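Local coordinates for beta-xylanase (Caldicellulosiruptor kristjanssonii, PDB 7NWN), which probably binds plant cell-wall polysaccharide through a family 9 carbohydrate-binding module of a modular enzyme named as a xylanase, at residues N46-Y51 with T57-K62; A53-N58 with V168-S173; I130-T135 with A151-P156. All blocks are in the same frame, centred on the assembly; numbering follows the deposited sequence. Where two conformers were deposited one is given.

Interaction 1 (N46-Y51 with T57-K62). With EDO (1,2-ethanediol), chain K.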
loop_
_atom_site.group_PDB
_atom_site.type_symbol
_atom_site.label_atom_id
_atom_site.label_comp_id
_atom_site.label_asym_id
_atom_site.label_seq_id
_atom_site.Cartn_x
_atom_site.Cartn_y
_atom_site.Cartn_z
ATOM N N ASN A 46 -8.831 1.885 5.894
ATOM C CA ASN A 46 -8.067 3.002 6.418
ATOM C C ASN A 46 -8.249 4.122 5.415
ATOM O O ASN A 46 -8.262 3.837 4.221
ATOM C CB ASN A 46 -6.591 2.629 6.512
ATOM C CG ASN A 46 -6.407 1.383 7.365
ATOM O OD1 ASN A 46 -6.592 1.419 8.584
ATOM N ND2 ASN A 46 -6.096 0.268 6.729
ATOM N N ILE A 47 -8.524 5.335 5.906
ATOM C CA ILE A 47 -8.851 6.482 5.066
ATOM C C ILE A 47 -7.699 7.477 5.195
ATOM O O ILE A 47 -7.526 8.121 6.239
ATOM C CB ILE A 47 -10.153 7.172 5.521
ATOM C CG1 ILE A 47 -11.337 6.217 5.753
ATOM C CG2 ILE A 47 -10.466 8.344 4.598
ATOM C CD1 ILE A 47 -11.943 5.607 4.512
ATOM N N PRO A 48 -6.852 7.640 4.166
ATOM C CA PRO A 48 -5.778 8.636 4.255
ATOM C C PRO A 48 -6.448 10.003 4.113
ATOM O O PRO A 48 -7.286 10.191 3.227
ATOM C CB PRO A 48 -4.878 8.236 3.091
ATOM C CG PRO A 48 -5.847 7.661 2.077
ATOM C CD PRO A 48 -6.884 6.920 2.886
ATOM N N ARG A 49 -6.109 10.927 5.016
ATOM C CA ARG A 49 -6.784 12.227 5.048
ATOM C C ARG A 49 -5.808 13.410 4.894
ATOM O O ARG A 49 -6.196 14.538 5.089
ATOM C CB ARG A 49 -7.543 12.335 6.373
ATOM C CG ARG A 49 -8.804 11.495 6.393
ATOM C CD ARG A 49 -9.282 11.450 7.822
ATOM N NE ARG A 49 -10.250 10.380 8.021
ATOM C CZ ARG A 49 -11.475 10.330 7.497
ATOM N NH1 ARG A 49 -11.911 11.298 6.703
ATOM N NH2 ARG A 49 -12.257 9.299 7.778
ATOM N N ILE A 50 -4.544 13.171 4.554
ATOM C CA ILE A 50 -3.552 14.229 4.367
ATOM C C ILE A 50 -3.494 14.567 2.880
ATOM O O ILE A 50 -2.855 13.875 2.092
ATOM C CB ILE A 50 -2.178 13.792 4.934
ATOM C CG1 ILE A 50 -2.275 13.407 6.424
ATOM C CG2 ILE A 50 -1.053 14.777 4.609
ATOM C CD1 ILE A 50 -1.002 12.795 7.012
ATOM N N TYR A 51 -4.166 15.652 2.514
ATOM C CA TYR A 51 -4.222 16.118 1.146
ATOM C C TYR A 51 -3.226 17.267 0.983
ATOM O O TYR A 51 -3.223 18.156 1.810
ATOM C CB TYR A 51 -5.632 16.654 0.906
ATOM C CG TYR A 51 -6.653 15.560 0.764
ATOM C CD1 TYR A 51 -7.250 14.972 1.867
ATOM C CD2 TYR A 51 -7.045 15.132 -0.494
ATOM C CE1 TYR A 51 -8.202 13.971 1.724
ATOM C CE2 TYR A 51 -7.994 14.142 -0.655
ATOM C CZ TYR A 51 -8.557 13.549 0.455
ATOM O OH TYR A 51 -9.466 12.568 0.238
ATOM N N THR A 57 -10.546 13.714 -5.786
ATOM C CA THR A 57 -9.970 12.378 -5.631
ATOM C C THR A 57 -9.930 11.993 -4.155
ATOM O O THR A 57 -9.585 12.813 -3.323
ATOM C CB THR A 57 -8.574 12.292 -6.240
ATOM O OG1 THR A 57 -8.834 12.511 -7.621
ATOM C CG2 THR A 57 -7.866 10.956 -6.051
ATOM N N ASN A 58 -10.348 10.765 -3.833
ATOM C CA ASN A 58 -10.184 10.254 -2.483
ATOM C C ASN A 58 -9.882 8.762 -2.596
ATOM O O ASN A 58 -9.962 8.213 -3.698
ATOM C CB ASN A 58 -11.343 10.572 -1.536
ATOM C CG ASN A 58 -12.645 10.030 -2.069
ATOM O OD1 ASN A 58 -12.978 8.876 -1.845
ATOM N ND2 ASN A 58 -13.362 10.849 -2.819
ATOM N N ALA A 59 -9.484 8.150 -1.468
ATOM C CA ALA A 59 -8.990 6.791 -1.515
ATOM C C ALA A 59 -9.199 6.132 -0.162
ATOM O O ALA A 59 -9.387 6.815 0.842
ATOM C CB ALA A 59 -7.522 6.775 -1.880
ATOM N N LYS A 60 -9.106 4.798 -0.174
ATOM C CA LYS A 60 -9.102 4.005 1.036
ATOM C C LYS A 60 -8.223 2.790 0.779
ATOM O O LYS A 60 -7.915 2.461 -0.371
ATOM C CB LYS A 60 -10.545 3.651 1.400
ATOM C CG LYS A 60 -11.407 3.166 0.231
ATOM C CD LYS A 60 -12.867 2.889 0.613
ATOM C CE LYS A 60 -13.839 2.608 -0.528
ATOM N NZ LYS A 60 -15.226 2.413 -0.016
ATOM N N PHE A 61 -7.803 2.131 1.854
ATOM C CA PHE A 61 -7.027 0.915 1.656
ATOM C C PHE A 61 -7.205 0.028 2.877
ATOM O O PHE A 61 -7.514 0.534 3.963
ATOM C CB PHE A 61 -5.558 1.241 1.359
ATOM C CG PHE A 61 -4.815 1.786 2.551
ATOM C CD1 PHE A 61 -4.817 3.150 2.831
ATOM C CD2 PHE A 61 -4.122 0.925 3.403
ATOM C CE1 PHE A 61 -4.150 3.644 3.951
ATOM C CE2 PHE A 61 -3.445 1.413 4.523
ATOM C CZ PHE A 61 -3.465 2.773 4.806
ATOM N N LYS A 62 -6.985 -1.280 2.649
ATOM C CA LYS A 62 -7.011 -2.300 3.686
ATOM C C LYS A 62 -5.672 -3.016 3.646
ATOM O O LYS A 62 -5.041 -3.054 2.586
ATOM C CB LYS A 62 -8.138 -3.284 3.400
ATOM C CG LYS A 62 -9.524 -2.675 3.607
ATOM C CD LYS A 62 -10.674 -3.642 3.343
ATOM C CE LYS A 62 -12.013 -3.040 3.756
ATOM N NZ LYS A 62 -13.083 -4.026 3.643
HETATM C C1 EDO K . -7.946 4.277 10.084
HETATM O O1 EDO K . -6.684 3.700 9.944
HETATM C C2 EDO K . -8.080 5.443 9.180
HETATM O O2 EDO K . -9.323 5.367 8.570
HETATM O O HOH W 1 -8.810 10.112 0.707
HETATM O O HOH W 2 -11.368 14.435 -1.807
#

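Interaction 2 (A53-N58 with V168-S173). With CA (calcium ion), chain Q.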
loop_
_atom_site.group_PDB
_atom_site.type_symbol
_atom_site.label_atom_id
_atom_site.label_comp_id
_atom_site.label_asym_id
_atom_site.label_seq_id
_atom_site.Cartn_x
_atom_site.Cartn_y
_atom_site.Cartn_z
ATOM N N ALA A 53 -3.577 19.381 -1.408
ATOM C CA ALA A 53 -4.443 20.431 -1.954
ATOM C C ALA A 53 -5.848 19.878 -2.126
ATOM O O ALA A 53 -6.028 18.668 -2.090
ATOM C CB ALA A 53 -3.942 20.924 -3.292
ATOM N N THR A 54 -6.837 20.747 -2.370
ATOM C CA THR A 54 -8.202 20.269 -2.533
ATOM C C THR A 54 -8.302 19.566 -3.881
ATOM O O THR A 54 -7.602 19.937 -4.826
ATOM C CB THR A 54 -9.235 21.402 -2.416
ATOM O OG1 THR A 54 -8.939 22.234 -3.529
ATOM C CG2 THR A 54 -9.130 22.209 -1.138
ATOM N N THR A 55 -9.167 18.545 -3.944
ATOM C CA THR A 55 -9.301 17.640 -5.082
ATOM C C THR A 55 -10.554 16.801 -4.853
ATOM O O THR A 55 -10.934 16.591 -3.706
ATOM C CB THR A 55 -8.087 16.704 -5.215
ATOM O OG1 THR A 55 -8.346 15.886 -6.349
ATOM C CG2 THR A 55 -7.831 15.839 -3.997
ATOM N N GLN A 56 -11.203 16.299 -5.907
ATOM C CA GLN A 56 -12.326 15.406 -5.638
ATOM C C GLN A 56 -11.856 13.942 -5.601
ATOM O O GLN A 56 -12.677 13.033 -5.444
ATOM C CB GLN A 56 -13.449 15.552 -6.668
ATOM C CG GLN A 56 -13.879 16.975 -6.979
ATOM C CD GLN A 56 -15.047 17.389 -6.128
ATOM O OE1 GLN A 56 -14.905 17.657 -4.935
ATOM N NE2 GLN A 56 -16.214 17.432 -6.745
ATOM N N THR A 57 -10.546 13.714 -5.786
ATOM C CA THR A 57 -9.970 12.378 -5.631
ATOM C C THR A 57 -9.930 11.993 -4.155
ATOM O O THR A 57 -9.585 12.813 -3.323
ATOM C CB THR A 57 -8.574 12.292 -6.240
ATOM O OG1 THR A 57 -8.834 12.511 -7.621
ATOM C CG2 THR A 57 -7.866 10.956 -6.051
ATOM N N ASN A 58 -10.348 10.765 -3.833
ATOM C CA ASN A 58 -10.184 10.254 -2.483
ATOM C C ASN A 58 -9.882 8.762 -2.596
ATOM O O ASN A 58 -9.962 8.213 -3.698
ATOM C CB ASN A 58 -11.343 10.572 -1.536
ATOM C CG ASN A 58 -12.645 10.030 -2.069
ATOM O OD1 ASN A 58 -12.978 8.876 -1.845
ATOM N ND2 ASN A 58 -13.362 10.849 -2.819
ATOM N N VAL A 168 -1.373 8.346 -2.515
ATOM C CA VAL A 168 -1.968 8.383 -3.836
ATOM C C VAL A 168 -1.415 9.619 -4.529
ATOM O O VAL A 168 -1.471 10.699 -3.960
ATOM C CB VAL A 168 -3.490 8.508 -3.700
ATOM C CG1 VAL A 168 -4.199 8.773 -5.039
ATOM C CG2 VAL A 168 -4.072 7.296 -2.975
ATOM N N ASN A 169 -0.966 9.453 -5.761
ATOM C CA ASN A 169 -0.662 10.556 -6.672
ATOM C C ASN A 169 -1.873 10.768 -7.588
ATOM O O ASN A 169 -2.306 9.828 -8.271
ATOM C CB ASN A 169 0.524 10.166 -7.530
ATOM C CG ASN A 169 1.744 9.889 -6.657
ATOM O OD1 ASN A 169 2.030 10.642 -5.715
ATOM N ND2 ASN A 169 2.493 8.844 -6.987
ATOM N N GLU A 170 -2.417 11.990 -7.563
ATOM C CA GLU A 170 -3.500 12.358 -8.448
ATOM C C GLU A 170 -3.003 13.245 -9.581
ATOM O O GLU A 170 -2.507 14.346 -9.317
ATOM C CB GLU A 170 -4.609 13.157 -7.788
ATOM C CG GLU A 170 -5.682 13.348 -8.894
ATOM C CD GLU A 170 -6.591 14.499 -8.603
ATOM O OE1 GLU A 170 -6.590 14.988 -7.422
ATOM O OE2 GLU A 170 -7.281 14.890 -9.537
ATOM N N ALA A 171 -3.175 12.758 -10.815
ATOM C CA ALA A 171 -2.810 13.492 -12.018
ATOM C C ALA A 171 -4.077 13.990 -12.703
ATOM O O ALA A 171 -5.102 13.345 -12.570
ATOM C CB ALA A 171 -2.019 12.652 -12.976
ATOM N N ASP A 172 -3.991 15.062 -13.508
ATOM C CA ASP A 172 -5.184 15.559 -14.204
ATOM C C ASP A 172 -4.998 15.415 -15.716
ATOM O O ASP A 172 -3.994 14.840 -16.164
ATOM C CB ASP A 172 -5.542 16.973 -13.732
ATOM C CG ASP A 172 -4.583 18.052 -14.242
ATOM O OD1 ASP A 172 -3.563 17.736 -14.958
ATOM O OD2 ASP A 172 -4.857 19.207 -13.913
ATOM N N SER A 173 -5.937 15.981 -16.506
ATOM C CA SER A 173 -5.863 15.795 -17.949
ATOM C C SER A 173 -4.707 16.572 -18.572
ATOM O O SER A 173 -4.405 16.350 -19.743
ATOM C CB SER A 173 -7.161 16.121 -18.633
ATOM O OG SER A 173 -7.554 17.434 -18.319
HETATM CA CA CA Q . -6.608 11.675 -11.825
HETATM O O HOH W 3 -7.941 17.199 -8.754
HETATM O O HOH W 4 -8.035 13.826 -11.611
#

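Interaction 3 (I130-T135 with A151-P156). With EDO (1,2-ethanediol), chain J.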
loop_
_atom_site.group_PDB
_atom_site.type_symbol
_atom_site.label_atom_id
_atom_site.label_comp_id
_atom_site.label_asym_id
_atom_site.label_seq_id
_atom_site.Cartn_x
_atom_site.Cartn_y
_atom_site.Cartn_z
ATOM N N ILE A 130 12.171 -5.031 -6.922
ATOM C CA ILE A 130 10.805 -5.032 -7.447
ATOM C C ILE A 130 10.280 -6.472 -7.618
ATOM O O ILE A 130 9.072 -6.646 -7.740
ATOM C CB ILE A 130 10.664 -4.229 -8.764
ATOM C CG1 ILE A 130 9.205 -3.747 -8.998
ATOM C CG2 ILE A 130 11.196 -5.049 -9.919
ATOM C CD1 ILE A 130 9.050 -2.742 -10.126
ATOM N N LEU A 131 11.162 -7.501 -7.597
ATOM C CA LEU A 131 10.751 -8.903 -7.644
ATOM C C LEU A 131 9.879 -9.293 -6.446
ATOM O O LEU A 131 9.207 -10.304 -6.510
ATOM C CB LEU A 131 11.972 -9.831 -7.733
ATOM C CG LEU A 131 12.511 -10.050 -9.155
ATOM C CD1 LEU A 131 12.891 -8.731 -9.840
ATOM C CD2 LEU A 131 13.726 -10.955 -9.123
ATOM N N ARG A 132 9.868 -8.491 -5.382
ATOM C CA ARG A 132 9.076 -8.774 -4.195
ATOM C C ARG A 132 7.636 -8.274 -4.364
ATOM O O ARG A 132 6.803 -8.609 -3.537
ATOM C CB ARG A 132 9.688 -8.057 -2.986
ATOM C CG ARG A 132 11.137 -8.531 -2.759
ATOM C CD ARG A 132 11.784 -7.697 -1.661
ATOM N NE ARG A 132 11.090 -7.828 -0.404
ATOM C CZ ARG A 132 11.531 -7.378 0.752
ATOM N NH1 ARG A 132 12.707 -6.773 0.808
ATOM N NH2 ARG A 132 10.829 -7.575 1.857
ATOM N N PHE A 133 7.380 -7.473 -5.423
ATOM C CA PHE A 133 6.146 -6.684 -5.548
ATOM C C PHE A 133 5.292 -7.305 -6.652
ATOM O O PHE A 133 5.748 -7.497 -7.801
ATOM C CB PHE A 133 6.498 -5.224 -5.870
ATOM C CG PHE A 133 5.382 -4.201 -5.873
ATOM C CD1 PHE A 133 4.488 -4.137 -4.823
ATOM C CD2 PHE A 133 5.361 -3.189 -6.836
ATOM C CE1 PHE A 133 3.517 -3.142 -4.755
ATOM C CE2 PHE A 133 4.400 -2.173 -6.774
ATOM C CZ PHE A 133 3.456 -2.169 -5.760
ATOM N N TYR A 134 4.065 -7.695 -6.278
ATOM C CA TYR A 134 3.208 -8.336 -7.267
ATOM C C TYR A 134 1.832 -7.679 -7.182
ATOM O O TYR A 134 1.265 -7.632 -6.085
ATOM C CB TYR A 134 3.077 -9.810 -6.909
ATOM C CG TYR A 134 2.194 -10.655 -7.793
ATOM C CD1 TYR A 134 2.070 -10.436 -9.166
ATOM C CD2 TYR A 134 1.482 -11.713 -7.224
ATOM C CE1 TYR A 134 1.265 -11.264 -9.932
ATOM C CE2 TYR A 134 0.677 -12.558 -7.980
ATOM C CZ TYR A 134 0.567 -12.325 -9.343
ATOM O OH TYR A 134 -0.215 -13.166 -10.077
ATOM N N THR A 135 1.305 -7.218 -8.343
ATOM C CA THR A 135 0.121 -6.352 -8.285
ATOM C C THR A 135 -0.844 -6.734 -9.407
ATOM O O THR A 135 -0.419 -7.213 -10.460
ATOM C CB THR A 135 0.476 -4.857 -8.428
ATOM O OG1 THR A 135 1.056 -4.688 -9.724
ATOM C CG2 THR A 135 1.438 -4.357 -7.366
ATOM N N ALA A 151 6.364 -9.471 -0.677
ATOM C CA ALA A 151 7.029 -10.601 -0.034
ATOM C C ALA A 151 7.958 -10.038 1.063
ATOM O O ALA A 151 8.691 -9.079 0.820
ATOM C CB ALA A 151 7.806 -11.308 -1.125
ATOM N N LEU A 152 7.819 -10.542 2.298
ATOM C CA LEU A 152 8.579 -10.106 3.461
ATOM C C LEU A 152 9.827 -10.980 3.602
ATOM O O LEU A 152 9.797 -12.167 3.260
ATOM C CB LEU A 152 7.668 -10.261 4.678
ATOM C CG LEU A 152 6.493 -9.285 4.659
ATOM C CD1 LEU A 152 5.468 -9.629 5.749
ATOM C CD2 LEU A 152 7.022 -7.850 4.808
ATOM N N SER A 153 10.936 -10.389 4.046
ATOM C CA SER A 153 12.173 -11.159 4.143
ATOM C C SER A 153 12.331 -11.638 5.580
ATOM O O SER A 153 12.885 -12.697 5.803
ATOM C CB SER A 153 13.409 -10.375 3.735
ATOM O OG SER A 153 13.372 -9.119 4.396
ATOM N N LYS A 154 11.928 -10.808 6.537
ATOM C CA LYS A 154 11.868 -11.201 7.935
ATOM C C LYS A 154 10.564 -11.973 8.145
ATOM O O LYS A 154 9.522 -11.556 7.645
ATOM C CB LYS A 154 11.939 -9.934 8.796
ATOM C CG LYS A 154 11.081 -9.954 10.060
ATOM C CD LYS A 154 11.167 -8.708 10.926
ATOM C CE LYS A 154 12.594 -8.363 11.306
ATOM N NZ LYS A 154 12.672 -7.723 12.641
ATOM N N LYS A 155 10.622 -13.095 8.876
ATOM C CA LYS A 155 9.433 -13.878 9.194
ATOM C C LYS A 155 8.536 -13.070 10.122
ATOM O O LYS A 155 8.938 -12.728 11.221
ATOM C CB LYS A 155 9.797 -15.171 9.929
ATOM C CG LYS A 155 9.848 -16.410 9.043
ATOM C CD LYS A 155 11.042 -16.441 8.097
ATOM C CE LYS A 155 11.252 -17.771 7.395
ATOM N NZ LYS A 155 12.487 -17.760 6.567
ATOM N N PRO A 156 7.315 -12.663 9.720
ATOM C CA PRO A 156 6.492 -11.903 10.656
ATOM C C PRO A 156 5.797 -12.850 11.622
ATOM O O PRO A 156 5.525 -13.996 11.293
ATOM C CB PRO A 156 5.507 -11.206 9.703
ATOM C CG PRO A 156 5.358 -12.186 8.549
ATOM C CD PRO A 156 6.744 -12.785 8.355
HETATM C C1 EDO J . 9.267 -16.560 4.515
HETATM O O1 EDO J . 8.690 -16.230 5.770
HETATM C C2 EDO J . 10.170 -15.504 4.003
HETATM O O2 EDO J . 11.493 -15.610 4.509
#

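Interaction 1 (N46-Y51 with T57-K62)
N46 lies with its CB over one face of the F61 ring in a CH-pi contact. CB stands 3.8 Å from the ring centroid of F61, displaced from the centre toward the rim. The amide of N46 is turned 41° from the ring plane, an oblique meeting rather than a stack. F61 reaches this place because its CG sits between the backbone N and the carbonyl carbon (chi1 70°), which swings the ring toward the 46-51 segment. P48 meets the same ring differently: its CD comes in at the edge, near the ring plane, while its CG packs against the CB of A59.

In the backbone, N46 and F61 form an antiparallel hydrogen-bonded pair, a single bridge. N46 N gives a nearly straight bond of 2.7 Å to F61 O, F61 N returns one to N46 O, and N46 ND2 adds a weak third, again to F61 O. On the other side of the amide, OD1 of N46 accepts from a 1,2-ethanediol whose other oxygen, O2, accepts from I47 N. I47 and K60 run side by side, CD1 of the isoleucine 3.9 Å from CB of the lysine.

Farther along, the backbones separate and water takes over. One water joins P48 O, Y51 OH and A59 N, its bond to Y51 OH measuring 2.6 Å. The Y51 ring presents its edge to T57 O, with CE2 3.4 Å from that oxygen. F166 of strand 161-171 also stacks on the F61 ring. The chemistry thus divides the contact: direct backbone pairing and CH-pi packing secure the N46 end, whereas the Y51 end is joined largely through solvent, so P48 O, A59 N and T57 O find water partners where the backbones do not pair.

Interaction 2 (A53-N58 with V168-S173)
E170 and T57, which bury the most surface here, cross at an angle, OG1 of T57 lying 3.2 Å from the carboxylate carbon CD of E170. The angles between that hydroxyl and either carboxylate oxygen are too poor for a hydrogen bond; OG1 of T57 instead has a weak one with D78. E170 has an extended side chain (chi1 -176°) that carries its carboxylate from the strand out to the 53-58 loop. T55 and V168 add smaller, nearly equal shares. OG1 of T55 is modelled implausibly close to E170, so the detail of that approach is doubtful, but the same oxygen appears to accept from T57 N at 3.1 Å, closing an ST turn. V168 contributes a looser apolar touch, its CG1 lying 4.4 Å from CG2 of T57.

The carboxylate also reaches a metal site: a water bound to the calcium ion donates to E170 OE2, making the glutamate a second-shell residue, while A171 O binds the ion directly at 2.4 Å. D78, V80 and D92 complete the protein ligands of this calcium site, where strand 161-171 of the beta-sandwich meets neighbouring loops.

Interaction 3 (I130-T135 with A151-P156)
R132 grips the carbonyl oxygen of A151 with two nitrogens of its guanidinium, NE at 3.0 Å and NH2 at 2.8 Å from A151 O. This is a side-on, forked hold on a single atom, and the oxygen lies almost exactly in the guanidinium plane, at its edge. The two donors are not equivalent from the acceptor's point of view: NH2 uses a lone pair in the carbonyl plane, whereas NE is tilted 26° from it. A bend in the arginine chain at chi3 (61°) turns the group back so that NE and NH2 can face the same oxygen. The backbones add a third bond, A151 N to R132 O, 3.0 Å long and nearly straight at 170°. A151 is therefore held at both its N-H and its carbonyl by one residue.

NH2 has a further partner in E100, with which it forms a salt bridge. E100 also accepts from the backbone N of S153 and K154, so this carboxylate links the arginine to the loop that follows A151. A methionine in place of R132 would probably leave A151 O without its two side-chain donors and E100 without its cationic mate.

Outward from this polar centre the packing is slight. CB of R132 and CB of A151 come within 4.2 Å of each other, and OG of S153 lies 3.9 Å from NH2. Beyond, K155 NZ binds a 1,2-ethanediol, although this lysine is poorly ordered. On the arginine's own side, L113 and Y115 of strand 112-118 touch its side chain. The arrangement is that of an antiparallel beta-sheet margin, where the 3-10 turn entering edge strand 133-140 is fastened to the end of its neighbour, strand 143-151.

Overall arrangement
Interactions 1 and 2 are neighbours, their centres 11 Å apart: they share T57 and N58, and A59 of the first packs on V168 of the second. Interaction 3 stands on the opposite side of the chain's centre, about 23 Å from interaction 1 and 29 Å from interaction 2, centre to centre. Along the chain, 46-51 and 57-62 pair first; 130-135 and 151-156 then meet within the long span separating 53-58 from 168-173. The four-stranded antiparallel sheet connects interactions 1 and 3 through its outermost strands, 58-66 and 133-140. Interaction 2 joins the loop leading into strand 58-66 to strand 161-171 of the other sheet, bridging the two layers of a beta module without helices.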